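PDB 6O38: acinetobacter secreted protease CpaA from Acinetobacter nosocomialis M2, which probably hydrolyses protein substrates as a zinc metalloprotease after export through the type II secretion system, and is held here in complex with its chaperone CpaB. Local coordinates for residues N406-N411 with A495-V500; E410-R415 with P538-P543; G468-A473 with A489-A494; V500-N503 with Y507-G510. All blocks are in the same frame, centred on the assembly; numbering follows the deposited sequence.

Contact 1. Residues N406-N411 with A495-V500; sequences NLTAEN and AMRHEV. With ZN (zinc ion), chain M.
R497 and T408 meet across the gap between the two helices, and a single hydrogen bond joins them. NH1 of R497 donates to OG1 of T408 over 2.7 Å, with an N-H...O angle of 150°. The hydroxyl oxygen lies at the edge of the guanidinium and close to its plane, where the N-H points, and the two side chains cross at about a right angle. R497 gets there as a long arm: CG sits between the backbone N and the carbonyl carbon (chi1 70°), and the chain runs straight out to NE, bringing CD to 3.3 Å from T408 OG1. The hydroxyl of T408 lies anti to its carbonyl carbon, beside the backbone N. From there it also donates to L404 O one turn back, a bond that lets threonine bury its hydroxyl within a helix. NH1 has a second partner in N533 OD1, and NE and NH2 are hydrogen-bonded elsewhere, which hinders rotation. H498, the next residue, leaves the helix at roughly a right angle to R497 and binds zinc through NE2 at 2.2 Å, while its ND1 is held by A526 O. A buried arginine is costly unless every N-H finds an acceptor. Polar partners surround the guanidinium, and between these segments the tie is one directional bond with little apolar overlap, while M496 against V402 and R497 against L404 add apolar packing earlier on helix 391-411.

Contact 2. Residues E410-R415 with P538-P543; sequences ENSNAR and PYLYNP
L540 fills the space beside S412, and loop 538-543 touches the end of helix 391-411 almost entirely through this one leucine. The loop enters at P538, whose CG lies 4.0 Å above one face of the Y539 ring, toward its rim. Y539 turns its ring away from the helix. L540 comes next and points toward it, CG anti to the carbonyl carbon (chi1 -60°), and divides its branches, CD1 to S412 and CD2 to N411 and N413. CD1 rests on the S412 backbone, 3.6 Å from CA, and alongside CB. CD2 reaches over to the carbonyl O of N411 at 3.7 Å and passes near N413 ND2, with N413 and L540 running antiparallel alongside one another. What the leucine covers is a Schellman motif: N413 leaves the helix with positive phi (57°), which asparagine tolerates better than most residues, and N413 N makes a weak bond to E410 O. A414 N probably bonds to A409 O over 2.9 Å. The hydroxyl of S412 is engaged by T408 O and Y535 N, and N413 OD1 by K330. Beyond L540, whose backbone is hydrogen-bonded to L549, the Y541 side chain touches M270 and V272 of strand 266-272. N542 then pins the bend with ND2 to L522 O and OD1 to K544 N, and P543 offers its carbonyl to R235.

Contact 3. Residues G468-A473 with A489-A494; sequences GGCGWA and AGCSFA
C470 and C491 point their side chains at each other and are joined by a disulfide, SG to SG 2.0 Å. The C-S-S-C torsion is 79°, so the bridge is right-handed and close to the quarter turn that disulfides prefer. With that twist CB of C470 comes 3.7 Å from CB of C491, and the two CA atoms are 5.6 Å apart. C470 places its sulfur between its backbone N and carbonyl carbon (chi1 61°), which turns it across to the second loop. There C470 SG lies 3.6 Å from G490 C. SG of C491 in return lies over the start of the strand, 3.9 Å from G471 N. G469 and G471 flank C470, and G490 precedes C491. S492 turns away from the bridge, and its OG accepts from A494 N over 3.3 Å at 161°, an ST turn leading toward the zinc-binding helix. The disulfide is a covalent tie of the kind expected in a protein that passes through the oxidising periplasm. D487, at the end of strand 483-487, accepts from C491 N and shares backbone bonds with C470, so the bridge closes the open end of the antiparallel pair 471-473 and 483-487. A473 of strand 471-473 lies against E499 and H502 on helix 496-504, F493 packs on helix 391-411, and V168 of the chaperone CpaB covers C491.

Contact 4. Residues V500-N503 with Y507-G510; sequences VGHN and YHNG. With ZN (zinc ion), chain M.
H502 and H508 bind the same zinc ion, and metal coordination is the main bond between these segments. Each uses NE2, 2.1 Å from zinc in both H502 and H508. H502 has CG anti to its carbonyl carbon (chi1 -80°), which swings the ring off the helix toward the loop, and a weak bond from ND1 to L506 O steadies it. H502 NE2 and H508 NE2 stand 3.2 Å apart and form no hydrogen bond. Ring packing comes second: the edge of H502 is turned toward the face of H508 in an offset edge-to-face pair, planes at 70° and centroids 4.8 Å apart. Apolar contact is slight, with CE1 of H502 4.4 Å from CA of Y507. Histidine suits the task because a neutral imidazole nitrogen is a good zinc donor, aimed by the ring's orientation. H498 is the third, and D170 of the chaperone CpaB completes the site, its carboxylate lying where a catalytic water or substrate would be expected, consistent with a blocked enzyme. Two histidines one helical turn apart, then a third from the loop after the helix, make the HExxHxxGxxH signature of the metzincins, with E499 as the probable catalytic glutamate.

In the fold
Contacts 1 and 4 share helix 496-504 and the zinc ion, on which H498, H502 and H508 converge. Contact 1 is buried and polar, whereas contact 4 is partly exposed and dominated by metal ligation. Contact 3, also buried, is covalent; it touches contact 1 where E499 lies beside G471, W472 and A473, and contact 4 where A473 meets H502. Contact 2, partly exposed and apolar, starts from the same helix 391-411 as contact 1, but its nearest atoms stay about 10 Å from those of contact 4 and about 13 Å from contact 3. The chaperone CpaB borders all four, and contributes a zinc ligand next to contacts 1 and 4.

Contact 1. Residues N406-N411 with A495-V500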
loop_
_atom_site.group_PDB
_atom_site.type_symbol
_atom_site.label_atom_id
_atom_site.label_comp_id
_atom_site.label_asym_id
_atom_site.label_seq_id
_atom_site.Cartn_x
_atom_site.Cartn_y
_atom_site.Cartn_z
ATOM N N ASN A 406 -0.888 -1.369 14.037
ATOM C CA ASN A 406 -0.301 -2.704 14.091
ATOM C C ASN A 406 0.175 -3.155 12.715
ATOM O O ASN A 406 1.189 -3.853 12.601
ATOM C CB ASN A 406 -1.305 -3.702 14.667
ATOM C CG ASN A 406 -1.592 -3.457 16.134
ATOM O OD1 ASN A 406 -0.778 -2.872 16.848
ATOM N ND2 ASN A 406 -2.753 -3.910 16.594
ATOM N N LEU A 407 -0.548 -2.774 11.659
ATOM C CA LEU A 407 -0.100 -3.097 10.309
ATOM C C LEU A 407 1.184 -2.351 9.963
ATOM O O LEU A 407 2.102 -2.927 9.367
ATOM C CB LEU A 407 -1.199 -2.774 9.297
ATOM C CG LEU A 407 -0.812 -2.930 7.824
ATOM C CD1 LEU A 407 -0.556 -4.392 7.490
ATOM C CD2 LEU A 407 -1.882 -2.348 6.916
ATOM N N THR A 408 1.263 -1.070 10.330
ATOM C CA THR A 408 2.479 -0.301 10.085
ATOM C C THR A 408 3.654 -0.861 10.876
ATOM O O THR A 408 4.768 -0.980 10.350
ATOM C CB THR A 408 2.248 1.169 10.438
ATOM O OG1 THR A 408 1.161 1.685 9.660
ATOM C CG2 THR A 408 3.498 1.992 10.159
ATOM N N ALA A 409 3.425 -1.210 12.144
ATOM C CA ALA A 409 4.494 -1.767 12.966
ATOM C C ALA A 409 4.979 -3.103 12.416
ATOM O O ALA A 409 6.187 -3.362 12.370
ATOM C CB ALA A 409 4.018 -1.925 14.410
ATOM N N GLU A 410 4.050 -3.964 11.993
ATOM C CA GLU A 410 4.434 -5.278 11.489
ATOM C C GLU A 410 5.191 -5.169 10.171
ATOM O O GLU A 410 6.124 -5.940 9.920
ATOM C CB GLU A 410 3.193 -6.156 11.330
ATOM C CG GLU A 410 3.492 -7.612 11.021
ATOM C CD GLU A 410 2.263 -8.492 11.138
ATOM O OE1 GLU A 410 1.720 -8.608 12.258
ATOM O OE2 GLU A 410 1.838 -9.064 10.112
ATOM N N ASN A 411 4.805 -4.217 9.317
ATOM C CA ASN A 411 5.530 -3.999 8.070
ATOM C C ASN A 411 6.942 -3.484 8.307
ATOM O O ASN A 411 7.803 -3.647 7.436
ATOM C CB ASN A 411 4.771 -3.014 7.179
ATOM C CG ASN A 411 3.513 -3.613 6.584
ATOM O OD1 ASN A 411 3.394 -4.831 6.451
ATOM N ND2 ASN A 411 2.566 -2.756 6.218
ATOM N N ALA A 495 -4.076 9.127 12.103
ATOM C CA ALA A 495 -3.314 9.963 13.021
ATOM C C ALA A 495 -2.815 9.201 14.240
ATOM O O ALA A 495 -1.847 9.640 14.872
ATOM C CB ALA A 495 -4.161 11.152 13.476
HETATM N N MSE A 496 -3.445 8.082 14.587
HETATM C CA MSE A 496 -3.080 7.348 15.793
HETATM C C MSE A 496 -1.664 6.793 15.713
HETATM O O MSE A 496 -0.875 6.961 16.642
HETATM C CB MSE A 496 -4.061 6.208 16.060
HETATM C CG MSE A 496 -3.836 5.543 17.406
HETATM SE SE MSE A 496 -4.916 3.954 17.704
HETATM C CE MSE A 496 -4.480 3.655 19.580
ATOM N N ARG A 497 -1.345 6.127 14.599
ATOM C CA ARG A 497 0.007 5.613 14.415
ATOM C C ARG A 497 1.040 6.729 14.403
ATOM O O ARG A 497 2.221 6.470 14.661
ATOM C CB ARG A 497 0.100 4.801 13.121
ATOM C CG ARG A 497 -0.010 5.623 11.846
ATOM C CD ARG A 497 0.288 4.768 10.626
ATOM N NE ARG A 497 0.166 5.516 9.378
ATOM C CZ ARG A 497 0.235 4.966 8.171
ATOM N NH1 ARG A 497 0.423 3.660 8.046
ATOM N NH2 ARG A 497 0.114 5.721 7.087
ATOM N N HIS A 498 0.620 7.963 14.121
ATOM C CA HIS A 498 1.527 9.103 14.181
ATOM C C HIS A 498 1.727 9.571 15.617
ATOM O O HIS A 498 2.862 9.802 16.050
ATOM C CB HIS A 498 0.994 10.241 13.308
ATOM C CG HIS A 498 1.856 11.465 13.317
ATOM N ND1 HIS A 498 2.904 11.644 12.439
ATOM C CD2 HIS A 498 1.821 12.575 14.091
ATOM C CE1 HIS A 498 3.478 12.810 12.675
ATOM N NE2 HIS A 498 2.840 13.395 13.672
ATOM N N GLU A 499 0.635 9.712 16.370
ATOM C CA GLU A 499 0.745 10.160 17.754
ATOM C C GLU A 499 1.404 9.101 18.629
ATOM O O GLU A 499 2.193 9.431 19.522
ATOM C CB GLU A 499 -0.634 10.533 18.297
ATOM C CG GLU A 499 -1.351 11.607 17.488
ATOM C CD GLU A 499 -0.524 12.870 17.307
ATOM O OE1 GLU A 499 -0.606 13.486 16.224
ATOM O OE2 GLU A 499 0.220 13.244 18.240
ATOM N N VAL A 500 1.088 7.824 18.396
ATOM C CA VAL A 500 1.737 6.752 19.147
ATOM C C VAL A 500 3.228 6.715 18.836
ATOM O O VAL A 500 4.055 6.433 19.712
ATOM C CB VAL A 500 1.054 5.403 18.846
ATOM C CG1 VAL A 500 1.879 4.242 19.387
ATOM C CG2 VAL A 500 -0.349 5.379 19.436
HETATM ZN ZN ZN M . 3.606 14.978 15.042
#

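Contact 2. Residues E410-R415 with P538-P543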
loop_
_atom_site.group_PDB
_atom_site.type_symbol
_atom_site.label_atom_id
_atom_site.label_comp_id
_atom_site.label_asym_id
_atom_site.label_seq_id
_atom_site.Cartn_x
_atom_site.Cartn_y
_atom_site.Cartn_z
ATOM N N GLU A 410 4.050 -3.964 11.993
ATOM C CA GLU A 410 4.434 -5.278 11.489
ATOM C C GLU A 410 5.191 -5.169 10.171
ATOM O O GLU A 410 6.124 -5.940 9.920
ATOM C CB GLU A 410 3.193 -6.156 11.330
ATOM C CG GLU A 410 3.492 -7.612 11.021
ATOM C CD GLU A 410 2.263 -8.492 11.138
ATOM O OE1 GLU A 410 1.720 -8.608 12.258
ATOM O OE2 GLU A 410 1.838 -9.064 10.112
ATOM N N ASN A 411 4.805 -4.217 9.317
ATOM C CA ASN A 411 5.530 -3.999 8.070
ATOM C C ASN A 411 6.942 -3.484 8.307
ATOM O O ASN A 411 7.803 -3.647 7.436
ATOM C CB ASN A 411 4.771 -3.014 7.179
ATOM C CG ASN A 411 3.513 -3.613 6.584
ATOM O OD1 ASN A 411 3.394 -4.831 6.451
ATOM N ND2 ASN A 411 2.566 -2.756 6.218
ATOM N N SER A 412 7.198 -2.871 9.460
ATOM C CA SER A 412 8.468 -2.218 9.740
ATOM C C SER A 412 9.380 -3.039 10.639
ATOM O O SER A 412 10.445 -2.546 11.026
ATOM C CB SER A 412 8.224 -0.847 10.380
ATOM O OG SER A 412 7.489 -0.004 9.511
ATOM N N ASN A 413 8.990 -4.268 10.983
ATOM C CA ASN A 413 9.699 -5.081 11.971
ATOM C C ASN A 413 9.805 -4.362 13.312
ATOM O O ASN A 413 10.768 -4.552 14.058
ATOM C CB ASN A 413 11.087 -5.496 11.472
ATOM C CG ASN A 413 11.033 -6.253 10.159
ATOM O OD1 ASN A 413 10.227 -7.168 9.989
ATOM N ND2 ASN A 413 11.894 -5.872 9.222
ATOM N N ALA A 414 8.814 -3.529 13.622
ATOM C CA ALA A 414 8.738 -2.883 14.924
ATOM C C ALA A 414 8.198 -3.871 15.947
ATOM O O ALA A 414 7.154 -4.495 15.731
ATOM C CB ALA A 414 7.850 -1.641 14.858
ATOM N N ARG A 415 8.909 -4.015 17.062
ATOM C CA ARG A 415 8.602 -5.058 18.040
ATOM C C ARG A 415 7.542 -4.580 19.035
ATOM O O ARG A 415 7.745 -4.565 20.249
ATOM C CB ARG A 415 9.873 -5.495 18.757
ATOM C CG ARG A 415 10.941 -6.073 17.842
ATOM C CD ARG A 415 11.962 -6.873 18.629
ATOM N NE ARG A 415 13.108 -7.256 17.812
ATOM C CZ ARG A 415 14.212 -6.525 17.684
ATOM N NH1 ARG A 415 14.323 -5.371 18.328
ATOM N NH2 ARG A 415 15.207 -6.949 16.918
ATOM N N PRO A 538 16.647 2.001 7.857
ATOM C CA PRO A 538 17.546 1.745 6.722
ATOM C C PRO A 538 17.507 0.313 6.217
ATOM O O PRO A 538 18.257 -0.022 5.294
ATOM C CB PRO A 538 18.930 2.089 7.292
ATOM C CG PRO A 538 18.797 1.855 8.755
ATOM C CD PRO A 538 17.384 2.225 9.112
ATOM N N TYR A 539 16.675 -0.548 6.798
ATOM C CA TYR A 539 16.520 -1.919 6.334
ATOM C C TYR A 539 15.174 -2.140 5.659
ATOM O O TYR A 539 14.824 -3.283 5.344
ATOM C CB TYR A 539 16.707 -2.885 7.504
ATOM C CG TYR A 539 17.940 -2.574 8.321
ATOM C CD1 TYR A 539 19.209 -2.682 7.767
ATOM C CD2 TYR A 539 17.837 -2.155 9.641
ATOM C CE1 TYR A 539 20.340 -2.391 8.505
ATOM C CE2 TYR A 539 18.964 -1.862 10.389
ATOM C CZ TYR A 539 20.212 -1.982 9.816
ATOM O OH TYR A 539 21.337 -1.691 10.555
ATOM N N LEU A 540 14.416 -1.071 5.429
ATOM C CA LEU A 540 13.146 -1.116 4.724
ATOM C C LEU A 540 13.266 -0.338 3.422
ATOM O O LEU A 540 14.018 0.637 3.332
ATOM C CB LEU A 540 12.019 -0.528 5.575
ATOM C CG LEU A 540 11.751 -1.209 6.916
ATOM C CD1 LEU A 540 10.741 -0.402 7.702
ATOM C CD2 LEU A 540 11.268 -2.637 6.714
ATOM N N TYR A 541 12.519 -0.773 2.412
ATOM C CA TYR A 541 12.575 -0.162 1.092
ATOM C C TYR A 541 11.168 0.093 0.574
ATOM O O TYR A 541 10.246 -0.680 0.847
ATOM C CB TYR A 541 13.356 -1.045 0.112
ATOM C CG TYR A 541 14.785 -1.293 0.539
ATOM C CD1 TYR A 541 15.100 -2.326 1.413
ATOM C CD2 TYR A 541 15.817 -0.486 0.079
ATOM C CE1 TYR A 541 16.403 -2.551 1.812
ATOM C CE2 TYR A 541 17.124 -0.704 0.473
ATOM C CZ TYR A 541 17.411 -1.739 1.339
ATOM O OH TYR A 541 18.710 -1.960 1.734
ATOM N N ASN A 542 11.014 1.191 -0.161
ATOM C CA ASN A 542 9.762 1.525 -0.822
ATOM C C ASN A 542 9.323 0.366 -1.716
ATOM O O ASN A 542 10.080 -0.036 -2.613
ATOM C CB ASN A 542 9.927 2.804 -1.644
ATOM C CG ASN A 542 8.606 3.353 -2.156
ATOM O OD1 ASN A 542 7.797 2.632 -2.741
ATOM N ND2 ASN A 542 8.381 4.644 -1.935
ATOM N N PRO A 543 8.130 -0.198 -1.499
ATOM C CA PRO A 543 7.743 -1.404 -2.254
ATOM C C PRO A 543 7.744 -1.215 -3.762
ATOM O O PRO A 543 8.175 -2.116 -4.493
ATOM C CB PRO A 543 6.335 -1.702 -1.720
ATOM C CG PRO A 543 6.321 -1.098 -0.352
ATOM C CD PRO A 543 7.136 0.157 -0.473
#

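Contact 3. Residues G468-A473 with A489-A494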
loop_
_atom_site.group_PDB
_atom_site.type_symbol
_atom_site.label_atom_id
_atom_site.label_comp_id
_atom_site.label_asym_id
_atom_site.label_seq_id
_atom_site.Cartn_x
_atom_site.Cartn_y
_atom_site.Cartn_z
ATOM N N GLY A 468 -3.378 24.785 16.756
ATOM C CA GLY A 468 -2.444 24.724 15.652
ATOM C C GLY A 468 -2.271 23.361 15.022
ATOM O O GLY A 468 -1.287 23.155 14.303
ATOM N N GLY A 469 -3.191 22.431 15.263
ATOM C CA GLY A 469 -3.090 21.086 14.734
ATOM C C GLY A 469 -4.116 20.167 15.360
ATOM O O GLY A 469 -4.635 20.454 16.443
ATOM N N CYS A 470 -4.415 19.056 14.692
ATOM C CA CYS A 470 -5.457 18.144 15.140
ATOM C C CYS A 470 -4.941 16.937 15.916
ATOM O O CYS A 470 -5.742 16.067 16.268
ATOM C CB CYS A 470 -6.297 17.688 13.939
ATOM S SG CYS A 470 -5.463 16.781 12.613
ATOM N N GLY A 471 -3.649 16.857 16.198
ATOM C CA GLY A 471 -3.116 15.755 16.980
ATOM C C GLY A 471 -2.119 16.238 18.010
ATOM O O GLY A 471 -1.420 17.233 17.809
ATOM N N TRP A 472 -2.064 15.519 19.131
ATOM C CA TRP A 472 -1.133 15.850 20.200
ATOM C C TRP A 472 -0.686 14.574 20.901
ATOM O O TRP A 472 -1.487 13.660 21.110
ATOM C CB TRP A 472 -1.761 16.812 21.215
ATOM C CG TRP A 472 -2.070 18.163 20.647
ATOM C CD1 TRP A 472 -3.286 18.615 20.225
ATOM C CD2 TRP A 472 -1.144 19.232 20.423
ATOM N NE1 TRP A 472 -3.175 19.904 19.761
ATOM C CE2 TRP A 472 -1.870 20.304 19.870
ATOM C CE3 TRP A 472 0.229 19.387 20.639
ATOM C CZ2 TRP A 472 -1.271 21.516 19.531
ATOM C CZ3 TRP A 472 0.822 20.590 20.302
ATOM C CH2 TRP A 472 0.073 21.639 19.755
ATOM N N ALA A 473 0.597 14.530 21.268
ATOM C CA ALA A 473 1.167 13.402 21.995
ATOM C C ALA A 473 2.539 13.756 22.555
ATOM O O ALA A 473 3.372 14.333 21.847
ATOM C CB ALA A 473 1.271 12.169 21.094
ATOM N N ALA A 489 -12.439 16.701 13.437
ATOM C CA ALA A 489 -12.590 17.784 12.470
ATOM C C ALA A 489 -11.584 17.663 11.329
ATOM O O ALA A 489 -11.958 17.696 10.150
ATOM C CB ALA A 489 -12.449 19.134 13.172
ATOM N N GLY A 490 -10.302 17.526 11.659
ATOM C CA GLY A 490 -9.268 17.551 10.641
ATOM C C GLY A 490 -8.420 16.299 10.553
ATOM O O GLY A 490 -7.794 16.042 9.521
ATOM N N CYS A 491 -8.390 15.509 11.623
ATOM C CA CYS A 491 -7.570 14.308 11.685
ATOM C C CYS A 491 -8.403 13.076 11.353
ATOM O O CYS A 491 -9.553 12.955 11.787
ATOM C CB CYS A 491 -6.943 14.144 13.073
ATOM S SG CYS A 491 -5.297 14.879 13.311
ATOM N N SER A 492 -7.818 12.167 10.578
ATOM C CA SER A 492 -8.434 10.884 10.280
ATOM C C SER A 492 -7.871 9.819 11.219
ATOM O O SER A 492 -7.047 10.095 12.094
ATOM C CB SER A 492 -8.215 10.505 8.813
ATOM O OG SER A 492 -6.906 10.003 8.604
ATOM N N PHE A 493 -8.322 8.576 11.031
ATOM C CA PHE A 493 -7.863 7.488 11.886
ATOM C C PHE A 493 -6.409 7.109 11.636
ATOM O O PHE A 493 -5.854 6.320 12.409
ATOM C CB PHE A 493 -8.759 6.258 11.714
ATOM C CG PHE A 493 -8.747 5.680 10.326
ATOM C CD1 PHE A 493 -9.644 6.125 9.369
ATOM C CD2 PHE A 493 -7.846 4.685 9.982
ATOM C CE1 PHE A 493 -9.638 5.592 8.095
ATOM C CE2 PHE A 493 -7.834 4.151 8.709
ATOM C CZ PHE A 493 -8.732 4.603 7.765
ATOM N N ALA A 494 -5.782 7.644 10.587
ATOM C CA ALA A 494 -4.360 7.423 10.363
ATOM C C ALA A 494 -3.482 8.247 11.295
ATOM O O ALA A 494 -2.259 8.079 11.278
ATOM C CB ALA A 494 -4.001 7.736 8.908
#

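Contact 4. Residues V500-N503 with Y507-G510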
loop_
_atom_site.group_PDB
_atom_site.type_symbol
_atom_site.label_atom_id
_atom_site.label_comp_id
_atom_site.label_asym_id
_atom_site.label_seq_id
_atom_site.Cartn_x
_atom_site.Cartn_y
_atom_site.Cartn_z
ATOM N N VAL A 500 1.088 7.824 18.396
ATOM C CA VAL A 500 1.737 6.752 19.147
ATOM C C VAL A 500 3.228 6.715 18.836
ATOM O O VAL A 500 4.055 6.433 19.712
ATOM C CB VAL A 500 1.054 5.403 18.846
ATOM C CG1 VAL A 500 1.879 4.242 19.387
ATOM C CG2 VAL A 500 -0.349 5.379 19.436
ATOM N N GLY A 501 3.595 7.011 17.586
ATOM C CA GLY A 501 5.004 7.149 17.250
ATOM C C GLY A 501 5.705 8.189 18.101
ATOM O O GLY A 501 6.832 7.977 18.554
ATOM N N HIS A 502 5.048 9.330 18.328
ATOM C CA HIS A 502 5.594 10.334 19.236
ATOM C C HIS A 502 5.756 9.765 20.640
ATOM O O HIS A 502 6.805 9.930 21.273
ATOM C CB HIS A 502 4.696 11.571 19.257
ATOM C CG HIS A 502 4.895 12.487 18.090
ATOM N ND1 HIS A 502 6.114 13.060 17.794
ATOM C CD2 HIS A 502 4.031 12.937 17.150
ATOM C CE1 HIS A 502 5.992 13.819 16.720
ATOM N NE2 HIS A 502 4.737 13.761 16.309
ATOM N N ASN A 503 4.718 9.090 21.144
ATOM C CA ASN A 503 4.795 8.467 22.463
ATOM C C ASN A 503 5.971 7.503 22.556
ATOM O O ASN A 503 6.618 7.397 23.604
ATOM C CB ASN A 503 3.487 7.742 22.779
ATOM C CG ASN A 503 2.363 8.693 23.140
ATOM O OD1 ASN A 503 2.599 9.856 23.469
ATOM N ND2 ASN A 503 1.131 8.201 23.086
ATOM N N TYR A 507 10.404 11.689 16.338
ATOM C CA TYR A 507 10.249 13.080 15.946
ATOM C C TYR A 507 9.919 13.155 14.460
ATOM O O TYR A 507 9.988 12.161 13.732
ATOM C CB TYR A 507 11.520 13.882 16.255
ATOM C CG TYR A 507 11.902 13.905 17.718
ATOM C CD1 TYR A 507 12.593 12.845 18.292
ATOM C CD2 TYR A 507 11.575 14.988 18.525
ATOM C CE1 TYR A 507 12.945 12.860 19.629
ATOM C CE2 TYR A 507 11.924 15.012 19.863
ATOM C CZ TYR A 507 12.609 13.946 20.409
ATOM O OH TYR A 507 12.957 13.966 21.741
ATOM N N HIS A 508 9.553 14.353 14.012
ATOM C CA HIS A 508 9.241 14.554 12.606
ATOM C C HIS A 508 10.516 14.528 11.765
ATOM O O HIS A 508 11.638 14.592 12.277
ATOM C CB HIS A 508 8.501 15.876 12.400
ATOM C CG HIS A 508 7.103 15.877 12.935
ATOM N ND1 HIS A 508 6.466 17.025 13.351
ATOM C CD2 HIS A 508 6.218 14.868 13.115
ATOM C CE1 HIS A 508 5.249 16.724 13.769
ATOM N NE2 HIS A 508 5.074 15.422 13.635
ATOM N N ASN A 509 10.326 14.418 10.451
ATOM C CA ASN A 509 11.449 14.454 9.525
ATOM C C ASN A 509 12.213 15.766 9.664
ATOM O O ASN A 509 11.638 16.822 9.942
ATOM C CB ASN A 509 10.957 14.278 8.087
ATOM C CG ASN A 509 9.894 15.291 7.708
ATOM O OD1 ASN A 509 8.759 15.225 8.181
ATOM N ND2 ASN A 509 10.256 16.234 6.846
ATOM N N GLY A 510 13.529 15.692 9.466
ATOM C CA GLY A 510 14.395 16.833 9.653
ATOM C C GLY A 510 14.961 16.978 11.049
ATOM O O GLY A 510 15.899 17.762 11.242
HETATM ZN ZN ZN M . 3.606 14.978 15.042
#